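Local coordinates for nudix hydrolase DR_0079 (Deinococcus radiodurans, PDB 2O5F), which hydrolyses nucleoside di- and triphosphates to monophosphates with magnesium as cofactor, with a marked preference for CDP and CTP, at residues 143-146 against 147-151; 90-94 against 95-99; 29-33 against 34-38. All blocks are in the same frame, centred on the assembly; numbering follows the deposited sequence.

Interaction 1 of 3, residues 143-146 against 147-151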
ATOM      1  N   GLU A 143      13.075  -6.964  -9.300  1.00 21.94           N
ATOM      2  CA  GLU A 143      13.225  -7.583 -10.620  1.00 21.87           C
ATOM      3  C   GLU A 143      12.402  -8.863 -10.752  1.00 17.90           C
ATOM      4  O   GLU A 143      11.676  -9.059 -11.736  1.00 18.08           O
ATOM      5  CB  GLU A 143      14.697  -7.916 -10.876  1.00 26.09           C
ATOM      6  CG  GLU A 143      14.948  -8.557 -12.231  1.00 32.34           C
ATOM      7  CD  GLU A 143      16.357  -9.101 -12.372  1.00 37.82           C
ATOM      8  OE1 GLU A 143      16.658 -10.151 -11.764  1.00 41.42           O
ATOM      9  OE2 GLU A 143      17.167  -8.469 -13.083  1.00 40.47           O
ATOM     10  N   HIS A 144      12.535  -9.744  -9.768  1.00 18.92           N
ATOM     11  CA  HIS A 144      11.799 -11.007  -9.762  1.00 17.82           C
ATOM     12  C   HIS A 144      10.296 -10.759  -9.618  1.00 16.47           C
ATOM     13  O   HIS A 144       9.480 -11.425 -10.257  1.00 16.31           O
ATOM     14  CB  HIS A 144      12.283 -11.902  -8.613  1.00 19.86           C
ATOM     15  CG  HIS A 144      13.591 -12.581  -8.879  1.00 22.75           C
ATOM     16  ND1 HIS A 144      14.297 -13.246  -7.902  1.00 25.32           N
ATOM     17  CD2 HIS A 144      14.317 -12.706 -10.019  1.00 25.22           C
ATOM     18  CE1 HIS A 144      15.403 -13.749  -8.424  1.00 27.43           C
ATOM     19  NE2 HIS A 144      15.438 -13.435  -9.705  1.00 25.87           N
ATOM     20  N   LEU A 145       9.933  -9.801  -8.773  1.00 17.70           N
ATOM     21  CA  LEU A 145       8.524  -9.489  -8.568  1.00 17.90           C
ATOM     22  C   LEU A 145       7.884  -9.006  -9.869  1.00 18.85           C
ATOM     23  O   LEU A 145       6.823  -9.491 -10.276  1.00 18.55           O
ATOM     24  CB  LEU A 145       8.361  -8.409  -7.498  1.00 17.55           C
ATOM     25  CG  LEU A 145       6.938  -7.873  -7.299  1.00 17.54           C
ATOM     26  CD1 LEU A 145       5.991  -9.026  -6.934  1.00 16.34           C
ATOM     27  CD2 LEU A 145       6.937  -6.815  -6.186  1.00 17.13           C
ATOM     28  N   LEU A 146       8.525  -8.034 -10.510  1.00 17.47           N
ATOM     29  CA  LEU A 146       8.008  -7.492 -11.767  1.00 17.04           C
ATOM     30  C   LEU A 146       7.931  -8.586 -12.839  1.00 16.81           C
ATOM     31  O   LEU A 146       6.991  -8.620 -13.655  1.00 15.35           O
ATOM     32  CB  LEU A 146       8.893  -6.331 -12.240  1.00 16.75           C
ATOM     33  CG  LEU A 146       8.768  -5.056 -11.396  1.00 18.01           C
ATOM     34  CD1 LEU A 146       9.740  -3.986 -11.894  1.00 18.65           C
ATOM     35  CD2 LEU A 146       7.326  -4.545 -11.497  1.00 19.75           C
ATOM     36  N   ALA A 147       8.915  -9.484 -12.845  1.00 16.21           N
ATOM     37  CA  ALA A 147       8.913 -10.579 -13.811  1.00 16.97           C
ATOM     38  C   ALA A 147       7.658 -11.456 -13.639  1.00 17.63           C
ATOM     39  O   ALA A 147       7.019 -11.816 -14.622  1.00 17.90           O
ATOM     40  CB  ALA A 147      10.177 -11.427 -13.660  1.00 18.20           C
ATOM     41  N   ARG A 148       7.316 -11.791 -12.397  1.00 17.95           N
ATOM     42  CA  ARG A 148       6.132 -12.610 -12.125  1.00 18.49           C
ATOM     43  C   ARG A 148       4.869 -11.910 -12.621  1.00 16.13           C
ATOM     44  O   ARG A 148       3.998 -12.541 -13.216  1.00 17.23           O
ATOM     45  CB  ARG A 148       5.969 -12.874 -10.627  1.00 18.69           C
ATOM     46  CG  ARG A 148       7.004 -13.794  -9.981  1.00 19.90           C
ATOM     47  CD  ARG A 148       6.595 -14.069  -8.532  1.00 18.80           C
ATOM     48  NE  ARG A 148       7.579 -14.863  -7.801  1.00 19.25           N
ATOM     49  CZ  ARG A 148       7.400 -15.311  -6.564  1.00 18.97           C
ATOM     50  NH1 ARG A 148       8.356 -16.019  -5.969  1.00 17.61           N
ATOM     51  NH2 ARG A 148       6.263 -15.052  -5.919  1.00 19.22           N
ATOM     52  N   ILE A 149       4.761 -10.608 -12.358  1.00 17.33           N
ATOM     53  CA  ILE A 149       3.595  -9.841 -12.792  1.00 19.36           C
ATOM     54  C   ILE A 149       3.509  -9.863 -14.314  1.00 20.96           C
ATOM     55  O   ILE A 149       2.436 -10.074 -14.878  1.00 22.66           O
ATOM     56  CB  ILE A 149       3.665  -8.360 -12.337  1.00 22.82           C
ATOM     57  CG1 ILE A 149       3.994  -8.270 -10.843  1.00 27.07           C
ATOM     58  CG2 ILE A 149       2.335  -7.667 -12.621  1.00 23.66           C
ATOM     59  CD1 ILE A 149       3.101  -9.073  -9.957  1.00 30.26           C
ATOM     60  N   ALA A 150       4.641  -9.629 -14.969  1.00 19.25           N
ATOM     61  CA  ALA A 150       4.714  -9.627 -16.427  1.00 19.32           C
ATOM     62  C   ALA A 150       4.259 -10.979 -16.992  1.00 19.90           C
ATOM     63  O   ALA A 150       3.627 -11.045 -18.051  1.00 19.35           O
ATOM     64  CB  ALA A 150       6.148  -9.315 -16.875  1.00 19.11           C
ATOM     65  N   ALA A 151       4.568 -12.051 -16.271  1.00 19.24           N
ATOM     66  CA  ALA A 151       4.204 -13.409 -16.682  1.00 21.38           C
ATOM     67  C   ALA A 151       2.707 -13.687 -16.568  1.00 22.16           C
ATOM     68  O   ALA A 151       2.184 -14.573 -17.237  1.00 20.43           O
ATOM     69  CB  ALA A 151       4.974 -14.420 -15.846  1.00 22.61           C
TER

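Interaction 2 of 3, residues 90-94 against 95-99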
ATOM      1  N   LEU A  90       0.396  -6.490   9.534  1.00 22.61           N
ATOM      2  CA  LEU A  90       1.709  -7.087   9.779  1.00 24.57           C
ATOM      3  C   LEU A  90       2.097  -7.162  11.244  1.00 23.00           C
ATOM      4  O   LEU A  90       3.167  -7.675  11.570  1.00 24.83           O
ATOM      5  CB  LEU A  90       2.788  -6.290   9.033  1.00 24.29           C
ATOM      6  CG  LEU A  90       2.688  -6.099   7.514  1.00 26.84           C
ATOM      7  CD1 LEU A  90       3.983  -5.446   7.018  1.00 26.30           C
ATOM      8  CD2 LEU A  90       2.490  -7.441   6.811  1.00 22.48           C
ATOM      9  N   ASN A  91       1.228  -6.667  12.121  1.00 23.39           N
ATOM     10  CA  ASN A  91       1.505  -6.643  13.553  1.00 23.68           C
ATOM     11  C   ASN A  91       2.815  -5.917  13.792  1.00 25.09           C
ATOM     12  O   ASN A  91       3.632  -6.333  14.614  1.00 24.97           O
ATOM     13  CB  ASN A  91       1.592  -8.059  14.129  1.00 22.84           C
ATOM     14  CG  ASN A  91       0.241  -8.713  14.246  1.00 24.17           C
ATOM     15  OD1 ASN A  91      -0.036  -9.721  13.596  1.00 26.35           O
ATOM     16  ND2 ASN A  91      -0.616  -8.136  15.072  1.00 23.29           N
ATOM     17  N   VAL A  92       3.010  -4.836  13.049  1.00 26.99           N
ATOM     18  CA  VAL A  92       4.215  -4.034  13.163  1.00 28.29           C
ATOM     19  C   VAL A  92       3.901  -2.639  13.691  1.00 28.79           C
ATOM     20  O   VAL A  92       2.918  -2.015  13.293  1.00 27.73           O
ATOM     21  CB  VAL A  92       4.920  -3.890  11.795  1.00 29.01           C
ATOM     22  CG1 VAL A  92       6.084  -2.924  11.905  1.00 31.73           C
ATOM     23  CG2 VAL A  92       5.419  -5.257  11.323  1.00 30.26           C
ATOM     24  N   GLU A  93       4.746  -2.168  14.599  1.00 28.46           N
ATOM     25  CA  GLU A  93       4.624  -0.840  15.180  1.00 29.94           C
ATOM     26  C   GLU A  93       5.627   0.004  14.394  1.00 29.74           C
ATOM     27  O   GLU A  93       6.834  -0.116  14.608  1.00 28.89           O
ATOM     28  CB  GLU A  93       5.035  -0.880  16.655  1.00 34.06           C
ATOM     29  CG  GLU A  93       4.413  -2.007  17.465  1.00 37.80           C
ATOM     30  CD  GLU A  93       3.007  -1.693  17.940  1.00 41.32           C
ATOM     31  OE1 GLU A  93       2.100  -1.544  17.094  1.00 41.64           O
ATOM     32  OE2 GLU A  93       2.809  -1.592  19.170  1.00 44.94           O
ATOM     33  N   ILE A  94       5.143   0.846  13.485  1.00 29.79           N
ATOM     34  CA  ILE A  94       6.050   1.661  12.677  1.00 30.46           C
ATOM     35  C   ILE A  94       6.976   2.516  13.528  1.00 32.70           C
ATOM     36  O   ILE A  94       8.104   2.803  13.134  1.00 33.09           O
ATOM     37  CB  ILE A  94       5.283   2.577  11.681  1.00 30.79           C
ATOM     38  CG1 ILE A  94       4.442   3.606  12.436  1.00 30.08           C
ATOM     39  CG2 ILE A  94       4.389   1.728  10.776  1.00 27.38           C
ATOM     40  CD1 ILE A  94       3.745   4.604  11.513  1.00 29.71           C
ATOM     41  N   ASP A  95       6.502   2.912  14.703  1.00 35.04           N
ATOM     42  CA  ASP A  95       7.305   3.738  15.598  1.00 37.09           C
ATOM     43  C   ASP A  95       8.489   2.950  16.158  1.00 37.29           C
ATOM     44  O   ASP A  95       9.459   3.532  16.641  1.00 37.07           O
ATOM     45  CB  ASP A  95       6.430   4.269  16.739  1.00 39.58           C
ATOM     46  CG  ASP A  95       5.243   5.074  16.233  1.00 41.72           C
ATOM     47  OD1 ASP A  95       5.457   6.008  15.429  1.00 42.93           O
ATOM     48  OD2 ASP A  95       4.098   4.783  16.640  1.00 45.45           O
ATOM     49  N   ALA A  96       8.410   1.623  16.078  1.00 36.28           N
ATOM     50  CA  ALA A  96       9.474   0.760  16.582  1.00 35.94           C
ATOM     51  C   ALA A  96      10.508   0.451  15.505  1.00 36.07           C
ATOM     52  O   ALA A  96      11.515  -0.205  15.767  1.00 35.66           O
ATOM     53  CB  ALA A  96       8.880  -0.539  17.118  1.00 36.64           C
ATOM     54  N   LEU A  97      10.258   0.919  14.289  1.00 36.05           N
ATOM     55  CA  LEU A  97      11.186   0.668  13.197  1.00 36.36           C
ATOM     56  C   LEU A  97      11.494   1.955  12.444  1.00 35.95           C
ATOM     57  O   LEU A  97      10.905   3.002  12.710  1.00 35.63           O
ATOM     58  CB  LEU A  97      10.591  -0.357  12.229  1.00 37.37           C
ATOM     59  CG  LEU A  97      10.108  -1.687  12.814  1.00 39.64           C
ATOM     60  CD1 LEU A  97       9.625  -2.576  11.678  1.00 39.48           C
ATOM     61  CD2 LEU A  97      11.229  -2.369  13.580  1.00 40.45           C
ATOM     62  N   SER A  98      12.425   1.871  11.503  1.00 35.04           N
ATOM     63  CA  SER A  98      12.785   3.024  10.696  1.00 34.62           C
ATOM     64  C   SER A  98      11.902   3.044   9.445  1.00 33.02           C
ATOM     65  O   SER A  98      11.754   2.023   8.773  1.00 32.98           O
ATOM     66  CB  SER A  98      14.260   2.939  10.294  1.00 35.98           C
ATOM     67  OG  SER A  98      14.575   3.903   9.300  1.00 39.11           O
ATOM     68  N   TRP A  99      11.303   4.198   9.154  1.00 31.25           N
ATOM     69  CA  TRP A  99      10.448   4.358   7.976  1.00 29.25           C
ATOM     70  C   TRP A  99      10.468   5.794   7.478  1.00 30.24           C
ATOM     71  O   TRP A  99      10.904   6.708   8.178  1.00 28.38           O
ATOM     72  CB  TRP A  99       8.993   3.973   8.273  1.00 27.12           C
ATOM     73  CG  TRP A  99       8.315   4.847   9.289  1.00 28.30           C
ATOM     74  CD1 TRP A  99       8.330   4.685  10.640  1.00 26.98           C
ATOM     75  CD2 TRP A  99       7.511   6.017   9.035  1.00 27.96           C
ATOM     76  NE1 TRP A  99       7.590   5.666  11.242  1.00 27.20           N
ATOM     77  CE2 TRP A  99       7.074   6.497  10.284  1.00 26.13           C
ATOM     78  CE3 TRP A  99       7.121   6.697   7.871  1.00 27.93           C
ATOM     79  CZ2 TRP A  99       6.264   7.634  10.415  1.00 28.45           C
ATOM     80  CZ3 TRP A  99       6.312   7.830   7.999  1.00 29.57           C
ATOM     81  CH2 TRP A  99       5.893   8.284   9.268  1.00 28.39           C
TER

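Interaction 3 of 3, residues 29-33 against 34-38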
ATOM      1  N   LEU A  29     -18.955   5.123  -5.204  1.00 27.54           N
ATOM      2  CA  LEU A  29     -17.540   5.274  -4.896  1.00 28.52           C
ATOM      3  C   LEU A  29     -16.649   5.220  -6.134  1.00 28.32           C
ATOM      4  O   LEU A  29     -16.814   4.366  -7.008  1.00 27.49           O
ATOM      5  CB  LEU A  29     -17.092   4.200  -3.896  1.00 27.96           C
ATOM      6  CG  LEU A  29     -15.598   4.191  -3.535  1.00 30.14           C
ATOM      7  CD1 LEU A  29     -15.184   5.537  -2.957  1.00 29.37           C
ATOM      8  CD2 LEU A  29     -15.316   3.074  -2.534  1.00 30.53           C
ATOM      9  N   ARG A  30     -15.710   6.157  -6.192  1.00 29.26           N
ATOM     10  CA  ARG A  30     -14.736   6.267  -7.273  1.00 28.98           C
ATOM     11  C   ARG A  30     -13.374   6.317  -6.576  1.00 27.60           C
ATOM     12  O   ARG A  30     -13.120   7.220  -5.781  1.00 26.17           O
ATOM     13  CB  ARG A  30     -14.966   7.556  -8.063  1.00 32.63           C
ATOM     14  CG  ARG A  30     -16.208   7.550  -8.929  1.00 36.26           C
ATOM     15  CD  ARG A  30     -16.071   6.550 -10.060  1.00 41.78           C
ATOM     16  NE  ARG A  30     -17.112   6.728 -11.069  1.00 48.07           N
ATOM     17  CZ  ARG A  30     -18.402   6.466 -10.875  1.00 49.07           C
ATOM     18  NH1 ARG A  30     -18.819   6.003  -9.704  1.00 50.99           N
ATOM     19  NH2 ARG A  30     -19.278   6.681 -11.847  1.00 49.06           N
ATOM     20  N   TRP A  31     -12.500   5.358  -6.870  1.00 24.20           N
ATOM     21  CA  TRP A  31     -11.202   5.319  -6.197  1.00 24.79           C
ATOM     22  C   TRP A  31     -10.308   6.528  -6.431  1.00 22.82           C
ATOM     23  O   TRP A  31      -9.482   6.867  -5.576  1.00 21.32           O
ATOM     24  CB  TRP A  31     -10.453   4.031  -6.554  1.00 26.09           C
ATOM     25  CG  TRP A  31     -11.071   2.824  -5.901  1.00 28.10           C
ATOM     26  CD1 TRP A  31     -11.783   1.831  -6.512  1.00 30.10           C
ATOM     27  CD2 TRP A  31     -11.093   2.527  -4.496  1.00 28.53           C
ATOM     28  NE1 TRP A  31     -12.251   0.935  -5.576  1.00 30.87           N
ATOM     29  CE2 TRP A  31     -11.841   1.337  -4.332  1.00 30.08           C
ATOM     30  CE3 TRP A  31     -10.550   3.147  -3.360  1.00 27.65           C
ATOM     31  CZ2 TRP A  31     -12.069   0.762  -3.075  1.00 31.09           C
ATOM     32  CZ3 TRP A  31     -10.776   2.569  -2.106  1.00 28.83           C
ATOM     33  CH2 TRP A  31     -11.527   1.388  -1.977  1.00 29.30           C
ATOM     34  N   GLU A  32     -10.476   7.184  -7.575  1.00 22.09           N
ATOM     35  CA  GLU A  32      -9.671   8.363  -7.893  1.00 24.25           C
ATOM     36  C   GLU A  32     -10.101   9.570  -7.056  1.00 23.12           C
ATOM     37  O   GLU A  32      -9.471  10.636  -7.103  1.00 22.87           O
ATOM     38  CB  GLU A  32      -9.790   8.706  -9.382  1.00 25.44           C
ATOM     39  CG  GLU A  32     -11.211   9.028  -9.825  1.00 27.45           C
ATOM     40  CD  GLU A  32     -11.939   7.838 -10.430  1.00 32.42           C
ATOM     41  OE1 GLU A  32     -11.690   6.684 -10.007  1.00 32.82           O
ATOM     42  OE2 GLU A  32     -12.784   8.068 -11.322  1.00 34.12           O
ATOM     43  N   ARG A  33     -11.179   9.399  -6.295  1.00 23.54           N
ATOM     44  CA  ARG A  33     -11.697  10.471  -5.452  1.00 24.82           C
ATOM     45  C   ARG A  33     -11.443  10.226  -3.967  1.00 24.07           C
ATOM     46  O   ARG A  33     -11.979  10.934  -3.115  1.00 22.98           O
ATOM     47  CB  ARG A  33     -13.196  10.654  -5.706  1.00 27.34           C
ATOM     48  CG  ARG A  33     -13.511  11.101  -7.120  1.00 30.10           C
ATOM     49  CD  ARG A  33     -15.007  11.181  -7.364  1.00 34.90           C
ATOM     50  NE  ARG A  33     -15.296  11.619  -8.726  1.00 38.24           N
ATOM     51  CZ  ARG A  33     -16.521  11.705  -9.237  1.00 41.39           C
ATOM     52  NH1 ARG A  33     -17.578  11.382  -8.497  1.00 41.34           N
ATOM     53  NH2 ARG A  33     -16.692  12.110 -10.489  1.00 41.00           N
ATOM     54  N   VAL A  34     -10.629   9.215  -3.661  1.00 21.90           N
ATOM     55  CA  VAL A  34     -10.296   8.905  -2.273  1.00 21.72           C
ATOM     56  C   VAL A  34      -8.797   8.683  -2.077  1.00 21.70           C
ATOM     57  O   VAL A  34      -8.031   8.622  -3.047  1.00 20.78           O
ATOM     58  CB  VAL A  34     -11.060   7.663  -1.754  1.00 23.31           C
ATOM     59  CG1 VAL A  34     -12.566   7.906  -1.851  1.00 21.65           C
ATOM     60  CG2 VAL A  34     -10.664   6.420  -2.542  1.00 21.63           C
ATOM     61  N   ARG A  35      -8.393   8.560  -0.814  1.00 22.40           N
ATOM     62  CA  ARG A  35      -6.988   8.380  -0.454  1.00 22.62           C
ATOM     63  C   ARG A  35      -6.676   7.005   0.145  1.00 21.74           C
ATOM     64  O   ARG A  35      -7.464   6.445   0.909  1.00 19.38           O
ATOM     65  CB  ARG A  35      -6.569   9.482   0.539  1.00 23.76           C
ATOM     66  CG  ARG A  35      -7.048  10.871   0.119  1.00 26.76           C
ATOM     67  CD  ARG A  35      -6.281  12.046   0.740  1.00 31.66           C
ATOM     68  NE  ARG A  35      -6.663  12.350   2.108  1.00 33.54           N
ATOM     69  CZ  ARG A  35      -6.564  13.554   2.675  1.00 32.98           C
ATOM     70  NH1 ARG A  35      -6.091  14.601   2.000  1.00 32.26           N
ATOM     71  NH2 ARG A  35      -6.947  13.710   3.929  1.00 31.87           N
ATOM     72  N   VAL A  36      -5.525   6.461  -0.231  1.00 18.80           N
ATOM     73  CA  VAL A  36      -5.067   5.179   0.290  1.00 18.21           C
ATOM     74  C   VAL A  36      -3.595   5.322   0.670  1.00 17.97           C
ATOM     75  O   VAL A  36      -2.946   6.303   0.311  1.00 20.81           O
ATOM     76  CB  VAL A  36      -5.188   4.040  -0.760  1.00 18.41           C
ATOM     77  CG1 VAL A  36      -6.650   3.860  -1.168  1.00 18.34           C
ATOM     78  CG2 VAL A  36      -4.323   4.349  -1.981  1.00 20.79           C
ATOM     79  N   VAL A  37      -3.081   4.353   1.413  1.00 19.40           N
ATOM     80  CA  VAL A  37      -1.673   4.358   1.787  1.00 20.22           C
ATOM     81  C   VAL A  37      -1.121   3.012   1.333  1.00 19.07           C
ATOM     82  O   VAL A  37      -1.841   2.011   1.296  1.00 18.21           O
ATOM     83  CB  VAL A  37      -1.458   4.514   3.322  1.00 20.50           C
ATOM     84  CG1 VAL A  37      -1.607   5.974   3.734  1.00 23.73           C
ATOM     85  CG2 VAL A  37      -2.460   3.651   4.085  1.00 24.33           C
ATOM     86  N   ASN A  38       0.152   3.005   0.965  1.00 18.09           N
ATOM     87  CA  ASN A  38       0.817   1.796   0.520  1.00 18.92           C
ATOM     88  C   ASN A  38       2.226   1.870   1.080  1.00 19.36           C
ATOM     89  O   ASN A  38       2.790   2.958   1.210  1.00 22.20           O
ATOM     90  CB  ASN A  38       0.860   1.725  -1.010  1.00 19.88           C
ATOM     91  CG  ASN A  38      -0.472   1.302  -1.618  1.00 18.33           C
ATOM     92  OD1 ASN A  38      -0.980   0.225  -1.328  1.00 19.55           O
ATOM     93  ND2 ASN A  38      -1.039   2.152  -2.463  1.00 20.09           N
TER

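Interaction 1 of 3, residues 143-146 against 147-151
Helix 142-151 of the Nudix domain carries this contact, in which Leu-145 and Ile-149 lie one turn apart on its inner face. Four consecutive i to i+4 backbone bonds join 143-146 to 147-151. The first runs from Ala-147 N to Glu-143 O at 3.0 Å, the last from Ala-150 N to Leu-146 O at 2.9 Å. The second and third run from Arg-148 N to His-144 O and from Ile-149 N to Leu-145 O. The side chains of Leu-145 and Ile-149 run alongside each other and point the same way. Both also touch Leu-64, and Val-163 of helix 159-166 packs on Leu-145 and Leu-146. This face of the helix is thus turned to the protein, while His-144, Ala-147 and Ala-150 are exposed. Arg-148 is stretched out from CG to NE, and its CG passes His-144 O at 3.4 Å. Its guanidinium forms a salt bridge with Glu-138 of strand 136-140, which ties the helix to the strand before it. Ile-149 sets CG1 beside its own backbone N (chi1 -50°). That brings CG1 to 3.1 Å from Leu-145 O, and CD1 of Ile-149 to 4.2 Å from Leu-145 CD1.

Interaction 2 of 3, residues 90-94 against 95-99
Ile-94 and Trp-99 both hold their first side-chain branch between backbone N and carbonyl carbon, with chi1 of 65° for Ile-94 CG1 and 64° for Trp-99 CG. These torsions bring the isoleucine over one face of the indole. Ile-94 CD1 lies 3.7 Å above the ring plane, offset toward the rim. Ile-94 CB makes an off-centre CH-pi contact with the five-membered ring. The carbonyl of Ile-94 reaches the same ring at its edge, where O is 3.1 Å from Trp-99 CD1. That oxygen also accepts a bond from Leu-97 N at 3.1 Å. One residue earlier, Ala-96 N bonds to Glu-93 O at 2.8 Å. These two i to i+3 bonds close the short 3-10 turn. Beside it, Val-92 CG1 meets Leu-97 CD1 at 3.6 Å, the two side chains crossing at about a right angle. The acidic ends turn back to helix 78-90: Glu-93 pairs with Arg-87, and Asp-95 with Arg-83. Phe-82 meets the Trp-99 ring edge to face. The 3-10 turn is part of the link from the end of the Nudix box helix to strand 98-105, an edge strand of the mixed sheet in this Nudix fold.

Interaction 3 of 3, residues 29-33 against 34-38
Val-34 meets Trp-31 and Leu-29 with its two methyl groups. CG2 lies 3.4 Å from Trp-31 CE3 and approaches the ring obliquely. CG1 lies 3.7 Å from Leu-29 CD1, and these two side chains cross at about a right angle. The torsion of Val-34 explains the split: CG1 stands beside the backbone N (chi1 -59°), while CG2 falls between the N and the carbonyl carbon. There CG2 also comes to 3.3 Å from Trp-31 O. The other leucine methyl, Leu-29 CD2, sits 4.0 Å above one face of the Trp-31 ring, toward its rim. Farther along the strand, Val-36 CG1 is a looser neighbour of the indole, 4.4 Å from Trp-31 CZ3. Replacing Val-34 with an alanine would probably open a gap beside Leu-29 CD1 and Trp-31 CE3 and leave the indole freer to shift.

The backbone sets these groups in place. Val-34 N bonds to Trp-31 O at 3.2 Å. Arg-33 N bonds to Arg-30 O at 3.0 Å, so the chain makes a 3-10 turn just before it straightens. Trp-31 O has a second partner, the hydroxyl of Ser-114.

The turn leads into strand 35-42 of the mixed sheet. Backbone bonds join Val-34 and Val-36 to Phe-115 of strand 115-122 on one flank, and Val-37 to Gly-70 of strand 68-71 on the other. Leu-29 packs on Ile-22 of strand 18-23, and Val-37 touches Tyr-78 and Ala-81 of helix 78-90.

How the interactions relate
Along the chain, interaction 3 comes first, then interaction 2, then interaction 1. None touches another. Their centres lie about 23 to 27 Å apart, and even interactions 2 and 3, the nearest pair, are about 9 Å apart at their closest atoms. Interactions 2 and 3 lie on opposite sides of the chain's centre but reach the same mixed sheet, through strands 98-105 and 35-42. Strand 115-122 lies between these two in the sheet. Helix 78-90, with the inferred magnesium ligands Glu-85 and Glu-89, borders both. Interaction 1 is apart from them, on helix 142-151, away from the annotated metal site. The two turns thus lead into strands of the mixed sheet beside the Nudix box helix, whereas interaction 1 lies on a helix away from it.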